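Local coordinates for protein convulxin alpha (Crotalus durissus, PDB 1UMR) that activates platelets as a snake venom C-type lectin-like toxin subunit by binding the collagen receptor glycoprotein VI, at residues 17-22 with 127-132. Residues are numbered along the deposited sequence; the frame is centred on the assembly and turned at random.
Sequences RIFNEE and FVCKFP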
ATOM      1  N   ARG A  17     -45.813  -8.276 -29.691  1.00 44.67           N
ATOM      2  CA  ARG A  17     -47.247  -8.595 -29.672  1.00 44.87           C
ATOM      3  C   ARG A  17     -47.482  -9.707 -28.664  1.00 45.41           C
ATOM      4  O   ARG A  17     -46.767 -10.676 -28.692  1.00 46.58           O
ATOM      5  CB  ARG A  17     -47.732  -9.038 -31.036  1.00 38.92           C
ATOM      6  CG  ARG A  17     -49.245  -9.371 -30.925  1.00 34.46           C
ATOM      7  CD  ARG A  17     -49.755  -9.980 -32.242  1.00 38.16           C
ATOM      8  NE  ARG A  17     -51.190 -10.163 -32.521  1.00 56.92           N
ATOM      9  CZ  ARG A  17     -51.609 -10.714 -33.706  1.00 65.82           C
ATOM     10  NH1 ARG A  17     -50.704 -11.041 -34.674  1.00 64.81           N
ATOM     11  NH2 ARG A  17     -52.895 -10.932 -33.945  1.00 60.47           N
ATOM     12  N   ILE A  18     -48.426  -9.536 -27.734  1.00 39.69           N
ATOM     13  CA  ILE A  18     -48.898 -10.631 -26.914  1.00 38.98           C
ATOM     14  C   ILE A  18     -49.872 -11.542 -27.660  1.00 45.81           C
ATOM     15  O   ILE A  18     -50.810 -11.092 -28.282  1.00 52.42           O
ATOM     16  CB  ILE A  18     -49.452 -10.132 -25.606  1.00 45.98           C
ATOM     17  CG1 ILE A  18     -50.117 -11.256 -24.778  1.00 44.95           C
ATOM     18  CG2 ILE A  18     -50.343  -8.848 -25.756  1.00 54.23           C
ATOM     19  CD1 ILE A  18     -50.342 -10.697 -23.447  1.00 46.32           C
ATOM     20  N   PHE A  19     -49.613 -12.834 -27.674  1.00 46.92           N
ATOM     21  CA  PHE A  19     -50.637 -13.744 -28.209  1.00 48.85           C
ATOM     22  C   PHE A  19     -51.515 -14.311 -27.057  1.00 52.20           C
ATOM     23  O   PHE A  19     -51.018 -15.022 -26.185  1.00 47.71           O
ATOM     24  CB  PHE A  19     -49.996 -14.840 -29.064  1.00 39.09           C
ATOM     25  CG  PHE A  19     -49.454 -14.301 -30.332  1.00 50.30           C
ATOM     26  CD1 PHE A  19     -50.275 -14.260 -31.499  1.00 36.19           C
ATOM     27  CD2 PHE A  19     -48.219 -13.618 -30.345  1.00 41.57           C
ATOM     28  CE1 PHE A  19     -49.822 -13.680 -32.653  1.00 43.65           C
ATOM     29  CE2 PHE A  19     -47.731 -13.077 -31.565  1.00 47.91           C
ATOM     30  CZ  PHE A  19     -48.548 -13.062 -32.719  1.00 39.27           C
ATOM     31  N   ASN A  20     -52.806 -14.000 -27.053  1.00 53.34           N
ATOM     32  CA  ASN A  20     -53.648 -14.647 -26.097  1.00 48.52           C
ATOM     33  C   ASN A  20     -54.037 -16.063 -26.448  1.00 52.91           C
ATOM     34  O   ASN A  20     -55.172 -16.306 -26.768  1.00 67.44           O
ATOM     35  CB  ASN A  20     -54.859 -13.819 -25.980  1.00 42.56           C
ATOM     36  CG  ASN A  20     -54.604 -12.545 -25.196  1.00 50.72           C
ATOM     37  OD1 ASN A  20     -54.426 -12.502 -23.885  1.00 42.94           O
ATOM     38  ND2 ASN A  20     -54.661 -11.435 -25.961  1.00 46.43           N
ATOM     39  N   GLU A  21     -53.116 -16.998 -26.342  1.00 50.46           N
ATOM     40  CA  GLU A  21     -53.262 -18.408 -26.702  1.00 55.36           C
ATOM     41  C   GLU A  21     -52.381 -19.109 -25.677  1.00 60.10           C
ATOM     42  O   GLU A  21     -51.304 -18.589 -25.322  1.00 53.31           O
ATOM     43  CB  GLU A  21     -52.569 -18.726 -28.021  1.00 63.24           C
ATOM     44  CG  GLU A  21     -53.402 -19.342 -29.115  1.00 78.35           C
ATOM     45  CD  GLU A  21     -53.440 -18.359 -30.268  1.00 89.37           C
ATOM     46  OE1 GLU A  21     -54.414 -17.562 -30.251  1.00 85.08           O
ATOM     47  OE2 GLU A  21     -52.478 -18.335 -31.137  1.00 91.48           O
ATOM     48  N   GLU A  22     -52.793 -20.285 -25.223  1.00 56.81           N
ATOM     49  CA  GLU A  22     -52.120 -20.894 -24.091  1.00 55.09           C
ATOM     50  C   GLU A  22     -51.107 -21.946 -24.578  1.00 53.49           C
ATOM     51  O   GLU A  22     -51.491 -22.878 -25.267  1.00 45.88           O
ATOM     52  CB  GLU A  22     -53.167 -21.583 -23.269  1.00 57.54           C
ATOM     53  CG  GLU A  22     -53.787 -20.662 -22.265  1.00 69.66           C
ATOM     54  CD  GLU A  22     -55.043 -21.251 -21.619  1.00 74.48           C
ATOM     55  OE1 GLU A  22     -55.359 -20.762 -20.507  1.00 83.62           O
ATOM     56  OE2 GLU A  22     -55.708 -22.156 -22.209  1.00 73.19           O
ATOM     57  N   PHE A 127     -48.197 -15.443 -24.180  1.00 47.29           N
ATOM     58  CA  PHE A 127     -46.801 -15.147 -24.316  1.00 43.17           C
ATOM     59  C   PHE A 127     -46.654 -13.941 -25.215  1.00 46.69           C
ATOM     60  O   PHE A 127     -47.624 -13.612 -25.987  1.00 43.59           O
ATOM     61  CB  PHE A 127     -46.128 -16.356 -24.911  1.00 38.43           C
ATOM     62  CG  PHE A 127     -46.705 -16.776 -26.184  1.00 39.70           C
ATOM     63  CD1 PHE A 127     -47.742 -17.661 -26.213  1.00 36.04           C
ATOM     64  CD2 PHE A 127     -46.198 -16.314 -27.393  1.00 37.25           C
ATOM     65  CE1 PHE A 127     -48.299 -18.115 -27.427  1.00 39.85           C
ATOM     66  CE2 PHE A 127     -46.740 -16.799 -28.590  1.00 35.32           C
ATOM     67  CZ  PHE A 127     -47.829 -17.719 -28.577  1.00 38.61           C
ATOM     68  N   VAL A 128     -45.488 -13.267 -25.095  1.00 42.20           N
ATOM     69  CA  VAL A 128     -45.168 -12.124 -25.932  1.00 42.73           C
ATOM     70  C   VAL A 128     -44.109 -12.450 -26.926  1.00 39.80           C
ATOM     71  O   VAL A 128     -43.147 -13.086 -26.556  1.00 47.34           O
ATOM     72  CB  VAL A 128     -44.762 -10.905 -25.044  1.00 48.96           C
ATOM     73  CG1 VAL A 128     -44.342  -9.617 -25.882  1.00 35.70           C
ATOM     74  CG2 VAL A 128     -45.912 -10.552 -24.176  1.00 39.92           C
ATOM     75  N   CYS A 129     -44.306 -12.069 -28.206  1.00 41.12           N
ATOM     76  CA  CYS A 129     -43.297 -12.217 -29.263  1.00 33.12           C
ATOM     77  C   CYS A 129     -42.527 -10.899 -29.554  1.00 38.69           C
ATOM     78  O   CYS A 129     -43.059  -9.788 -29.360  1.00 37.03           O
ATOM     79  CB  CYS A 129     -43.906 -12.700 -30.544  1.00 36.60           C
ATOM     80  SG  CYS A 129     -44.498 -14.407 -30.435  1.00 45.20           S
ATOM     81  N   LYS A 130     -41.269 -11.006 -29.953  1.00 32.69           N
ATOM     82  CA  LYS A 130     -40.447  -9.839 -30.304  1.00 31.84           C
ATOM     83  C   LYS A 130     -39.584 -10.116 -31.511  1.00 37.63           C
ATOM     84  O   LYS A 130     -39.114 -11.228 -31.729  1.00 46.24           O
ATOM     85  CB  LYS A 130     -39.649  -9.280 -29.122  1.00 36.53           C
ATOM     86  CG  LYS A 130     -38.399  -8.380 -29.464  1.00 28.76           C
ATOM     87  CD  LYS A 130     -37.586  -8.139 -28.162  1.00 29.90           C
ATOM     88  CE  LYS A 130     -36.272  -7.302 -28.370  1.00 33.24           C
ATOM     89  NZ  LYS A 130     -35.656  -6.863 -27.091  1.00 35.14           N
ATOM     90  N   PHE A 131     -39.470  -9.128 -32.383  1.00 42.76           N
ATOM     91  CA  PHE A 131     -38.567  -9.218 -33.527  1.00 36.60           C
ATOM     92  C   PHE A 131     -38.154  -7.849 -34.054  1.00 38.27           C
ATOM     93  O   PHE A 131     -38.807  -6.865 -33.731  1.00 37.43           O
ATOM     94  CB  PHE A 131     -39.167 -10.052 -34.635  1.00 37.75           C
ATOM     95  CG  PHE A 131     -40.089  -9.330 -35.526  1.00 37.36           C
ATOM     96  CD1 PHE A 131     -41.470  -9.418 -35.364  1.00 39.99           C
ATOM     97  CD2 PHE A 131     -39.591  -8.671 -36.635  1.00 45.17           C
ATOM     98  CE1 PHE A 131     -42.377  -8.810 -36.240  1.00 40.37           C
ATOM     99  CE2 PHE A 131     -40.432  -8.065 -37.554  1.00 31.57           C
ATOM    100  CZ  PHE A 131     -41.865  -8.136 -37.377  1.00 40.09           C
ATOM    101  N   PRO A 132     -37.021  -7.775 -34.772  1.00 41.58           N
ATOM    102  CA  PRO A 132     -36.542  -6.490 -35.322  1.00 37.87           C
ATOM    103  C   PRO A 132     -36.952  -6.338 -36.783  1.00 38.51           C
ATOM    104  O   PRO A 132     -36.473  -7.084 -37.570  1.00 40.18           O
ATOM    105  CB  PRO A 132     -35.056  -6.625 -35.248  1.00 40.79           C
ATOM    106  CG  PRO A 132     -34.765  -8.251 -35.473  1.00 40.86           C
ATOM    107  CD  PRO A 132     -36.100  -8.910 -35.065  1.00 40.11           C
TER
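Arg17, Ile18 and Phe19 pair with Cys129, Val128 and Phe127 as neighbouring antiparallel strands of the C-type lectin fold, in the sheet that brings an early strand of the domain beside its C-terminal one. Arg17 and Cys129 form a hydrogen-bonded pair: Cys129 N reaches Arg17 O at 2.9 Å, while the return bond from Arg17 N to Cys129 O is longer and more bent. Ile18 and Val128 follow as a non-hydrogen-bonded pair. Next, Phe19 N meets Phe127 O at 2.7 Å; the partner bond, Phe127 N to Phe19 O, is weak, and the chain turns a corner at Glu21.

On the face carrying Ile18 and Val128, Ile18 CB touches Val128 CG2 at 3.8 Å. Both side chains pack against Val57 and Val68, so this face of the sheet lies on helix 47-60 and on strand 67-74 of the second sheet.

The other face carries the aromatic and sulfur contacts. Phe127 CG sits between its own backbone N and carbonyl carbon (chi1 56°), which turns the ring toward the 17-22 strand, so that Phe19 CB lies over one face of it, toward the rim and 4.0 Å from the centroid. The two rings are near parallel (22°) but slid apart with little overlap. Phe31 meets the Phe19 ring edge-to-face, and the Arg17 guanidinium has Phe19 CE1 over one of its faces. Cys129, disulfide-bonded to Cys32, places its sulfur at the in-plane edge of the Phe127 ring and obliquely beside the Phe19 ring, with SG 3.7 Å from Phe19 CE2.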